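PDB 3SOZ: cytoplasmic Protein STM1381 from Salmonella enterica subsp. enterica serovar Typhimurium, which is of unknown function but belongs to a putative glutamine amidotransferase family related to the class I glutaminases. Local coordinates for residues P172-N183 with H223-H234; A138-L146 with K184-Q192. One frame throughout, in Å; residues are numbered along the deposited sequence.

Contact 1: residues P172-N183 with H223-H234; sequences PFSEWPPLLGYN and HWGSPQFLQWEH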
loop_
_atom_site.group_PDB
_atom_site.type_symbol
_atom_site.label_atom_id
_atom_site.label_comp_id
_atom_site.label_asym_id
_atom_site.label_seq_id
_atom_site.Cartn_x
_atom_site.Cartn_y
_atom_site.Cartn_z
ATOM N N PRO A 172 -5.985 -10.743 37.832
ATOM C CA PRO A 172 -5.378 -12.063 38.067
ATOM C C PRO A 172 -3.896 -12.259 37.660
ATOM O O PRO A 172 -3.326 -13.329 37.951
ATOM C CB PRO A 172 -6.292 -13.011 37.264
ATOM C CG PRO A 172 -7.572 -12.226 37.057
ATOM C CD PRO A 172 -7.117 -10.837 36.889
ATOM N N PHE A 173 -3.289 -11.258 37.007
ATOM C CA PHE A 173 -1.882 -11.330 36.566
ATOM C C PHE A 173 -1.253 -9.948 36.571
ATOM O O PHE A 173 -1.969 -8.923 36.558
ATOM C CB PHE A 173 -1.781 -11.919 35.147
ATOM C CG PHE A 173 -2.514 -11.106 34.100
ATOM C CD1 PHE A 173 -1.957 -9.924 33.590
ATOM C CD2 PHE A 173 -3.764 -11.510 33.641
ATOM C CE1 PHE A 173 -2.627 -9.157 32.662
ATOM C CE2 PHE A 173 -4.435 -10.745 32.708
ATOM C CZ PHE A 173 -3.863 -9.570 32.217
ATOM N N SER A 174 0.080 -9.910 36.566
ATOM C CA SER A 174 0.800 -8.623 36.457
ATOM C C SER A 174 1.852 -8.614 35.354
ATOM O O SER A 174 2.115 -7.562 34.745
ATOM C CB SER A 174 1.440 -8.205 37.797
ATOM O OG SER A 174 2.525 -9.052 38.147
ATOM N N GLU A 175 2.448 -9.789 35.136
ATOM C CA GLU A 175 3.449 -10.007 34.094
ATOM C C GLU A 175 2.859 -10.763 32.881
ATOM O O GLU A 175 2.181 -11.809 33.016
ATOM C CB GLU A 175 4.673 -10.718 34.699
ATOM C CG GLU A 175 5.450 -11.681 33.753
ATOM C CD GLU A 175 6.962 -11.753 34.043
ATOM O OE1 GLU A 175 7.569 -10.693 34.390
ATOM O OE2 GLU A 175 7.533 -12.869 33.892
ATOM N N TRP A 176 3.103 -10.201 31.700
ATOM C CA TRP A 176 2.596 -10.745 30.432
ATOM C C TRP A 176 3.602 -11.667 29.736
ATOM O O TRP A 176 4.822 -11.473 29.856
ATOM C CB TRP A 176 2.291 -9.596 29.492
ATOM C CG TRP A 176 0.976 -8.909 29.728
ATOM C CD1 TRP A 176 0.721 -7.882 30.602
ATOM C CD2 TRP A 176 -0.254 -9.152 29.032
ATOM N NE1 TRP A 176 -0.592 -7.482 30.500
ATOM C CE2 TRP A 176 -1.216 -8.246 29.547
ATOM C CE3 TRP A 176 -0.641 -10.045 28.010
ATOM C CZ2 TRP A 176 -2.546 -8.214 29.077
ATOM C CZ3 TRP A 176 -1.973 -10.023 27.561
ATOM C CH2 TRP A 176 -2.901 -9.110 28.089
ATOM N N PRO A 177 3.104 -12.670 28.987
ATOM C CA PRO A 177 4.061 -13.423 28.153
ATOM C C PRO A 177 4.451 -12.561 26.944
ATOM O O PRO A 177 3.734 -11.589 26.621
ATOM C CB PRO A 177 3.280 -14.658 27.725
ATOM C CG PRO A 177 1.831 -14.423 28.216
ATOM C CD PRO A 177 1.704 -13.047 28.715
ATOM N N PRO A 178 5.597 -12.866 26.298
ATOM C CA PRO A 178 5.971 -11.978 25.195
ATOM C C PRO A 178 5.072 -12.180 23.957
ATOM O O PRO A 178 4.641 -13.288 23.671
ATOM C CB PRO A 178 7.412 -12.395 24.899
ATOM C CG PRO A 178 7.436 -13.839 25.279
ATOM C CD PRO A 178 6.583 -13.954 26.485
ATOM N N LEU A 179 4.787 -11.101 23.244
ATOM C CA LEU A 179 4.095 -11.189 21.959
ATOM C C LEU A 179 5.116 -10.776 20.899
ATOM O O LEU A 179 6.016 -9.999 21.221
ATOM C CB LEU A 179 2.867 -10.269 21.954
ATOM C CG LEU A 179 1.760 -10.608 22.964
ATOM C CD1 LEU A 179 0.892 -9.415 23.175
ATOM C CD2 LEU A 179 0.899 -11.778 22.564
ATOM N N LEU A 180 4.963 -11.270 19.661
ATOM C CA LEU A 180 5.898 -10.989 18.577
ATOM C C LEU A 180 5.549 -9.814 17.643
ATOM O O LEU A 180 6.310 -9.508 16.692
ATOM C CB LEU A 180 6.168 -12.244 17.779
ATOM C CG LEU A 180 6.684 -13.427 18.590
ATOM C CD1 LEU A 180 7.095 -14.550 17.664
ATOM C CD2 LEU A 180 7.876 -12.964 19.352
ATOM N N GLY A 181 4.431 -9.141 17.912
ATOM C CA GLY A 181 4.134 -7.906 17.224
ATOM C C GLY A 181 2.741 -7.428 17.591
ATOM O O GLY A 181 2.014 -8.119 18.307
ATOM N N TYR A 182 2.369 -6.236 17.124
ATOM C CA TYR A 182 1.048 -5.711 17.376
ATOM C C TYR A 182 0.777 -4.602 16.370
ATOM O O TYR A 182 1.685 -4.105 15.696
ATOM C CB TYR A 182 0.930 -5.140 18.828
ATOM C CG TYR A 182 1.901 -3.994 19.108
ATOM C CD1 TYR A 182 3.199 -4.252 19.478
ATOM C CD2 TYR A 182 1.532 -2.680 18.949
ATOM C CE1 TYR A 182 4.098 -3.259 19.705
ATOM C CE2 TYR A 182 2.456 -1.662 19.164
ATOM C CZ TYR A 182 3.748 -1.993 19.533
ATOM O OH TYR A 182 4.712 -1.033 19.757
ATOM N N ASN A 183 -0.488 -4.209 16.307
ATOM C CA ASN A 183 -0.900 -3.035 15.585
ATOM C C ASN A 183 -0.721 -1.796 16.460
ATOM O O ASN A 183 -1.148 -1.756 17.603
ATOM C CB ASN A 183 -2.357 -3.189 15.172
ATOM C CG ASN A 183 -2.563 -4.228 14.083
ATOM O OD1 ASN A 183 -3.021 -5.351 14.335
ATOM N ND2 ASN A 183 -2.249 -3.842 12.848
ATOM N N HIS A 223 1.366 -15.344 13.830
ATOM C CA HIS A 223 2.665 -15.547 14.401
ATOM C C HIS A 223 2.945 -14.572 15.549
ATOM O O HIS A 223 3.785 -14.878 16.389
ATOM C CB HIS A 223 3.748 -15.529 13.341
ATOM C CG HIS A 223 4.301 -14.171 13.051
ATOM N ND1 HIS A 223 3.683 -13.273 12.207
ATOM C CD2 HIS A 223 5.446 -13.573 13.453
ATOM C CE1 HIS A 223 4.402 -12.170 12.124
ATOM N NE2 HIS A 223 5.480 -12.327 12.867
ATOM N N TRP A 224 2.227 -13.443 15.618
ATOM C CA TRP A 224 2.323 -12.578 16.782
ATOM C C TRP A 224 1.907 -13.254 18.091
ATOM O O TRP A 224 2.483 -12.990 19.145
ATOM C CB TRP A 224 1.504 -11.325 16.614
ATOM C CG TRP A 224 2.063 -10.368 15.593
ATOM C CD1 TRP A 224 3.307 -10.406 14.967
ATOM C CD2 TRP A 224 1.393 -9.220 15.088
ATOM N NE1 TRP A 224 3.423 -9.322 14.096
ATOM C CE2 TRP A 224 2.264 -8.590 14.157
ATOM C CE3 TRP A 224 0.135 -8.653 15.337
ATOM C CZ2 TRP A 224 1.905 -7.444 13.468
ATOM C CZ3 TRP A 224 -0.217 -7.477 14.647
ATOM C CH2 TRP A 224 0.666 -6.888 13.736
ATOM N N GLY A 225 0.882 -14.082 18.034
ATOM C CA GLY A 225 0.426 -14.762 19.247
ATOM C C GLY A 225 1.358 -15.925 19.557
ATOM O O GLY A 225 1.210 -17.019 18.979
ATOM N N SER A 226 2.326 -15.682 20.449
ATOM C CA SER A 226 3.466 -16.582 20.646
ATOM C C SER A 226 3.062 -17.883 21.316
ATOM O O SER A 226 2.012 -17.953 21.926
ATOM C CB SER A 226 4.520 -15.884 21.502
ATOM O OG SER A 226 4.163 -15.935 22.878
ATOM N N PRO A 227 3.898 -18.920 21.223
ATOM C CA PRO A 227 3.487 -20.129 21.920
ATOM C C PRO A 227 3.484 -19.891 23.444
ATOM O O PRO A 227 2.695 -20.502 24.138
ATOM C CB PRO A 227 4.548 -21.161 21.493
ATOM C CG PRO A 227 5.207 -20.561 20.309
ATOM C CD PRO A 227 5.193 -19.105 20.554
ATOM N N GLN A 228 4.319 -18.973 23.939
ATOM C CA GLN A 228 4.258 -18.539 25.333
ATOM C C GLN A 228 2.914 -17.896 25.681
ATOM O O GLN A 228 2.540 -17.849 26.837
ATOM C CB GLN A 228 5.355 -17.502 25.650
ATOM C CG GLN A 228 6.757 -18.020 25.727
ATOM C CD GLN A 228 7.281 -18.502 24.370
ATOM O OE1 GLN A 228 7.239 -17.774 23.357
ATOM N NE2 GLN A 228 7.769 -19.738 24.347
ATOM N N PHE A 229 2.242 -17.321 24.698
ATOM C CA PHE A 229 1.003 -16.593 24.930
ATOM C C PHE A 229 -0.132 -17.602 25.012
ATOM O O PHE A 229 -0.929 -17.533 25.923
ATOM C CB PHE A 229 0.773 -15.529 23.842
ATOM C CG PHE A 229 -0.506 -14.724 24.004
ATOM C CD1 PHE A 229 -0.856 -14.148 25.223
ATOM C CD2 PHE A 229 -1.366 -14.527 22.914
ATOM C CE1 PHE A 229 -2.056 -13.387 25.360
ATOM C CE2 PHE A 229 -2.569 -13.756 23.030
ATOM C CZ PHE A 229 -2.910 -13.189 24.255
ATOM N N LEU A 230 -0.159 -18.559 24.091
ATOM C CA LEU A 230 -1.200 -19.596 24.048
ATOM C C LEU A 230 -1.083 -20.622 25.177
ATOM O O LEU A 230 -2.056 -21.313 25.508
ATOM C CB LEU A 230 -1.204 -20.373 22.694
ATOM C CG LEU A 230 -1.318 -19.692 21.316
ATOM C CD1 LEU A 230 -1.247 -20.744 20.193
ATOM C CD2 LEU A 230 -2.579 -18.844 21.166
ATOM N N GLN A 231 0.111 -20.781 25.729
ATOM C CA GLN A 231 0.275 -21.740 26.810
ATOM C C GLN A 231 0.229 -21.068 28.170
ATOM O O GLN A 231 0.266 -21.745 29.173
ATOM C CB GLN A 231 1.556 -22.520 26.658
ATOM C CG GLN A 231 1.677 -23.325 25.382
ATOM C CD GLN A 231 3.153 -23.608 25.084
ATOM O OE1 GLN A 231 3.461 -24.302 24.133
ATOM N NE2 GLN A 231 4.068 -23.067 25.904
ATOM N N TRP A 232 0.141 -19.739 28.187
ATOM C CA TRP A 232 -0.102 -18.952 29.393
ATOM C C TRP A 232 -1.161 -19.570 30.302
ATOM O O TRP A 232 -2.083 -20.225 29.815
ATOM C CB TRP A 232 -0.610 -17.602 28.966
ATOM C CG TRP A 232 -0.411 -16.530 29.923
ATOM C CD1 TRP A 232 0.464 -16.506 30.969
ATOM C CD2 TRP A 232 -1.062 -15.257 29.902
ATOM N NE1 TRP A 232 0.387 -15.292 31.613
ATOM C CE2 TRP A 232 -0.544 -14.506 30.986
ATOM C CE3 TRP A 232 -2.031 -14.670 29.071
ATOM C CZ2 TRP A 232 -0.960 -13.180 31.259
ATOM C CZ3 TRP A 232 -2.446 -13.332 29.343
ATOM C CH2 TRP A 232 -1.906 -12.613 30.425
ATOM N N GLU A 233 -1.047 -19.366 31.615
ATOM C CA GLU A 233 -2.060 -19.916 32.517
ATOM C C GLU A 233 -3.333 -19.086 32.368
ATOM O O GLU A 233 -4.443 -19.617 32.288
ATOM C CB GLU A 233 -1.582 -19.938 33.971
ATOM C CG GLU A 233 -2.408 -20.912 34.872
ATOM C CD GLU A 233 -2.804 -20.293 36.244
ATOM O OE1 GLU A 233 -3.914 -20.629 36.759
ATOM O OE2 GLU A 233 -2.010 -19.465 36.786
ATOM N N HIS A 234 -3.124 -17.778 32.262
ATOM C CA HIS A 234 -4.193 -16.790 32.231
ATOM C C HIS A 234 -4.862 -16.595 30.864
ATOM O O HIS A 234 -5.764 -15.768 30.724
ATOM C CB HIS A 234 -3.668 -15.469 32.794
ATOM C CG HIS A 234 -3.166 -15.575 34.209
ATOM N ND1 HIS A 234 -4.001 -15.835 35.279
ATOM C CD2 HIS A 234 -1.914 -15.470 34.723
ATOM C CE1 HIS A 234 -3.281 -15.883 36.389
ATOM N NE2 HIS A 234 -2.014 -15.661 36.079
HETATM O O HOH W 1 6.933 -10.364 14.022
#

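Contact 2: residues A138-L146 with K184-Q192; sequences AEVLPVDML and KLIAKENSQ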
loop_
_atom_site.group_PDB
_atom_site.type_symbol
_atom_site.label_atom_id
_atom_site.label_comp_id
_atom_site.label_asym_id
_atom_site.label_seq_id
_atom_site.Cartn_x
_atom_site.Cartn_y
_atom_site.Cartn_z
ATOM N N ALA A 138 -14.486 3.133 12.088
ATOM C CA ALA A 138 -13.442 3.977 12.683
ATOM C C ALA A 138 -14.057 4.689 13.884
ATOM O O ALA A 138 -13.536 4.651 15.007
ATOM C CB ALA A 138 -12.903 4.981 11.673
ATOM N N GLU A 139 -15.206 5.295 13.611
ATOM C CA GLU A 139 -16.081 5.951 14.582
ATOM C C GLU A 139 -16.427 5.067 15.805
ATOM O O GLU A 139 -16.398 5.537 16.913
ATOM C CB GLU A 139 -17.349 6.323 13.815
ATOM C CG GLU A 139 -17.972 7.694 14.039
ATOM C CD GLU A 139 -19.487 7.627 13.756
ATOM O OE1 GLU A 139 -20.196 6.910 14.506
ATOM O OE2 GLU A 139 -19.964 8.258 12.784
ATOM N N VAL A 140 -16.746 3.794 15.598
ATOM C CA VAL A 140 -17.057 2.868 16.685
ATOM C C VAL A 140 -15.899 2.548 17.661
ATOM O O VAL A 140 -16.115 2.408 18.863
ATOM C CB VAL A 140 -17.557 1.547 16.121
ATOM C CG1 VAL A 140 -18.012 0.614 17.216
ATOM C CG2 VAL A 140 -18.653 1.777 15.142
ATOM N N LEU A 141 -14.670 2.420 17.150
ATOM C CA LEU A 141 -13.522 1.937 17.945
ATOM C C LEU A 141 -12.942 2.975 18.897
ATOM O O LEU A 141 -12.931 4.180 18.593
ATOM C CB LEU A 141 -12.394 1.400 17.034
ATOM C CG LEU A 141 -12.867 0.419 15.942
ATOM C CD1 LEU A 141 -11.718 0.047 14.971
ATOM C CD2 LEU A 141 -13.580 -0.831 16.539
ATOM N N PRO A 142 -12.432 2.493 20.053
ATOM C CA PRO A 142 -11.867 3.336 21.078
ATOM C C PRO A 142 -10.433 3.764 20.786
ATOM O O PRO A 142 -9.814 4.456 21.615
ATOM C CB PRO A 142 -11.952 2.457 22.318
ATOM C CG PRO A 142 -11.895 1.042 21.792
ATOM C CD PRO A 142 -12.482 1.068 20.455
ATOM N N VAL A 143 -9.918 3.365 19.614
ATOM C CA VAL A 143 -8.575 3.788 19.099
ATOM C C VAL A 143 -8.601 4.573 17.769
ATOM O O VAL A 143 -9.510 4.388 16.920
ATOM C CB VAL A 143 -7.637 2.618 18.980
ATOM C CG1 VAL A 143 -7.265 2.108 20.370
ATOM C CG2 VAL A 143 -8.295 1.503 18.178
ATOM N N ASP A 144 -7.644 5.492 17.624
ATOM C CA ASP A 144 -7.343 6.061 16.317
ATOM C C ASP A 144 -6.304 5.202 15.626
ATOM O O ASP A 144 -5.406 4.675 16.277
ATOM C CB ASP A 144 -6.842 7.511 16.405
ATOM C CG ASP A 144 -7.985 8.535 16.575
ATOM O OD1 ASP A 144 -9.083 8.370 15.960
ATOM O OD2 ASP A 144 -7.781 9.508 17.345
HETATM N N MSE A 145 -6.443 5.070 14.308
HETATM C CA MSE A 145 -5.567 4.254 13.464
HETATM C C MSE A 145 -4.639 5.087 12.612
HETATM O O MSE A 145 -4.916 6.240 12.309
HETATM C CB MSE A 145 -6.410 3.336 12.575
HETATM C CG MSE A 145 -6.849 2.071 13.277
HETATM SE SE MSE A 145 -8.402 1.299 12.433
HETATM C CE MSE A 145 -9.814 2.524 12.942
ATOM N N LEU A 146 -3.527 4.480 12.225
ATOM C CA LEU A 146 -2.539 5.125 11.371
ATOM C C LEU A 146 -2.951 5.090 9.888
ATOM O O LEU A 146 -3.687 4.206 9.442
ATOM C CB LEU A 146 -1.203 4.410 11.552
ATOM C CG LEU A 146 -0.167 4.976 12.537
ATOM C CD1 LEU A 146 -0.737 5.911 13.621
ATOM C CD2 LEU A 146 0.663 3.871 13.159
ATOM N N LYS A 184 -0.095 -0.771 15.907
ATOM C CA LYS A 184 0.208 0.417 16.645
ATOM C C LYS A 184 -1.018 1.265 16.529
ATOM O O LYS A 184 -1.444 1.556 15.410
ATOM C CB LYS A 184 1.377 1.147 16.017
ATOM C CG LYS A 184 1.722 2.442 16.702
ATOM C CD LYS A 184 2.971 3.068 16.114
ATOM C CE LYS A 184 3.260 4.422 16.797
ATOM N NZ LYS A 184 4.652 4.866 16.494
ATOM N N LEU A 185 -1.552 1.640 17.704
ATOM C CA LEU A 185 -2.724 2.475 17.881
ATOM C C LEU A 185 -2.483 3.608 18.887
ATOM O O LEU A 185 -1.456 3.691 19.577
ATOM C CB LEU A 185 -3.897 1.630 18.365
ATOM C CG LEU A 185 -4.197 0.450 17.443
ATOM C CD1 LEU A 185 -4.914 -0.621 18.163
ATOM C CD2 LEU A 185 -4.996 0.922 16.296
ATOM N N ILE A 186 -3.457 4.504 18.941
ATOM C CA ILE A 186 -3.432 5.664 19.813
ATOM C C ILE A 186 -4.762 5.647 20.566
ATOM O O ILE A 186 -5.818 5.514 19.937
ATOM C CB ILE A 186 -3.362 6.951 18.964
ATOM C CG1 ILE A 186 -2.004 7.060 18.274
ATOM C CG2 ILE A 186 -3.711 8.201 19.823
ATOM C CD1 ILE A 186 -1.940 8.123 17.130
ATOM N N ALA A 187 -4.741 5.766 21.891
ATOM C CA ALA A 187 -6.032 5.828 22.625
ATOM C C ALA A 187 -6.825 7.122 22.322
ATOM O O ALA A 187 -6.263 8.208 22.227
ATOM C CB ALA A 187 -5.829 5.617 24.100
ATOM N N LYS A 188 -8.120 6.994 22.088
ATOM C CA LYS A 188 -8.989 8.182 21.970
ATOM C C LYS A 188 -9.253 8.813 23.376
ATOM O O LYS A 188 -9.005 8.172 24.407
ATOM C CB LYS A 188 -10.313 7.795 21.292
ATOM C CG LYS A 188 -10.277 7.637 19.786
ATOM C CD LYS A 188 -11.533 6.881 19.258
ATOM C CE LYS A 188 -11.940 7.305 17.811
ATOM N NZ LYS A 188 -12.925 6.389 17.130
ATOM N N GLU A 189 -9.765 10.044 23.432
ATOM C CA GLU A 189 -10.047 10.683 24.739
ATOM C C GLU A 189 -10.921 9.903 25.745
ATOM O O GLU A 189 -10.463 9.544 26.838
ATOM C CB GLU A 189 -10.505 12.130 24.576
ATOM C CG GLU A 189 -9.304 13.086 24.465
ATOM C CD GLU A 189 -9.686 14.585 24.582
ATOM O OE1 GLU A 189 -10.809 14.987 24.140
ATOM O OE2 GLU A 189 -8.845 15.360 25.117
ATOM N N ASN A 190 -12.169 9.633 25.420
ATOM C CA ASN A 190 -12.988 8.996 26.443
ATOM C C ASN A 190 -12.912 7.500 26.315
ATOM O O ASN A 190 -13.767 6.833 25.720
ATOM C CB ASN A 190 -14.388 9.614 26.514
ATOM C CG ASN A 190 -14.313 11.143 26.716
ATOM O OD1 ASN A 190 -13.633 11.646 27.646
ATOM N ND2 ASN A 190 -14.945 11.887 25.804
ATOM N N SER A 191 -11.806 7.003 26.853
ATOM C CA SER A 191 -11.380 5.609 26.660
ATOM C C SER A 191 -10.306 5.205 27.662
ATOM O O SER A 191 -9.462 6.013 28.057
ATOM C CB SER A 191 -10.873 5.361 25.223
ATOM O OG SER A 191 -9.593 5.937 25.031
ATOM N N GLN A 192 -10.336 3.947 28.066
ATOM C CA GLN A 192 -9.459 3.533 29.136
ATOM C C GLN A 192 -8.540 2.385 28.706
ATOM O O GLN A 192 -9.005 1.358 28.217
ATOM C CB GLN A 192 -10.233 3.291 30.462
ATOM C CG GLN A 192 -11.346 2.196 30.464
ATOM C CD GLN A 192 -12.834 2.699 30.257
ATOM O OE1 GLN A 192 -13.102 3.886 29.957
ATOM N NE2 GLN A 192 -13.798 1.755 30.404
#

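Contact 1: residues P172-N183 with H223-H234
An aromatic cluster of Phe173, Trp176, Trp232 and His234 closes one end of this contact, where strand 175-187 meets the turn and short helix of 223-234. Trp232 turns its edge to the face of Phe173, ring centroids 5.0 Å apart and planes at 55°. Pro177 sets its CG-CD edge over one indole face, roughly at right angles to it, with CG 3.4 Å from the centroid of the five-membered ring of Trp232. Leu179 lays its CD2 over the Phe229 face, 3.7 Å from the ring centroid. Polar bonds fix the middle. Ser226 OG donates to Pro178 O at 2.8 Å. This OG lies between the backbone N and the carbonyl carbon (chi1 80°), where it also accepts a weak capping bond from Phe229 N. Leu180 N meets a lone pair of Trp224 O almost straight, 3.1 Å and 177° at the hydrogen. Beyond the corner at Leu180, Gly181 CA lies 3.4 Å from the centroid of the Trp224 five-membered ring. The indole thus lies against bare backbone, and its NE1 is bonded to Glu153. A water bridges Leu180 O and His223 NE2. The whole is a strand covered by an N-capped helical turn, with proline and glycine CH-pi contacts on tryptophan faces.

Contact 2: residues A138-L146 with K184-Q192
The short strand 143-144 pairs antiparallel with the end of strand 175-187, Asp144 and Val143 opposite Ile186 and Ala187. Asp144 and Ile186 form the hydrogen-bonded pair. Asp144 N gives to Ile186 O at 2.9 Å, and the return bond from Ile186 N to Asp144 O is weak. Val143 and Ala187 form the non-hydrogen-bonded pair, and their side chains diverge.

The main bump is Leu185. Its CD2 fits between Val143 and Met145, 3.8 Å from Val143 CG2 and 3.7 Å from Met145 CG. Val143 CG1 and CB rest against Leu185 CB, while Met145, a selenomethionine, runs alongside Leu185 and points the same way. Phe123 also touches both Leu185 and Met145.

Past the ladder, Leu146 CD2 lies against the aliphatic part of Lys184, at CB, CG and CD. Leu146 CD1 comes more loosely near CD1 of Ile186, which shares a sheet face with Asp144.

Lys188 runs beside Asp144. Its chain is extended beyond CG and passes over the Pro142 carbonyl, with Lys188 CB 3.4 Å from Pro142 O. It then reaches the turn after helix 137-140. There Lys188 NZ donates to Leu141 O at 2.6 Å, nearly in line with the carbonyl, and weakly to Ala138 O. The ammonium thus sits among backbone oxygens at a helix end, which would probably suit its charge. Asp144 crosses the lysine chain at about a right angle, its OD1 beside CE; Asp144 OD1 and Lys188 NZ stay 4.5 Å apart, beyond a salt bridge. Lys188 N also donates to Pro142 O, 3.1 Å, tilted 25° from the carbonyl plane. Next to it, Ser191 CB packs on Pro142 CB.

This is a short antiparallel ladder at the end of strand 175-187, flanked by a lysine bonded to backbone carbonyls around a short helix's end.

Contacts 1 and 2 use successive parts of strand 175-187, and their centres lie about 22 Å apart. Contact 1 is the more buried and the more aromatic. It joins most of strand 175-187, up to Asn183, to a helical turn from late in the chain, and a second subunit packs on its Leu180, His223, Pro227 and Gln228. Contact 2 is partly buried, and no other chain of the assembly touches it. It adds strand 143-144 to the same sheet through a backbone ladder, with aliphatic packing and a lysine bonded to carbonyl oxygens. Ring faces dominate contact 1, whereas backbone hydrogen bonds and aliphatic chains carry contact 2.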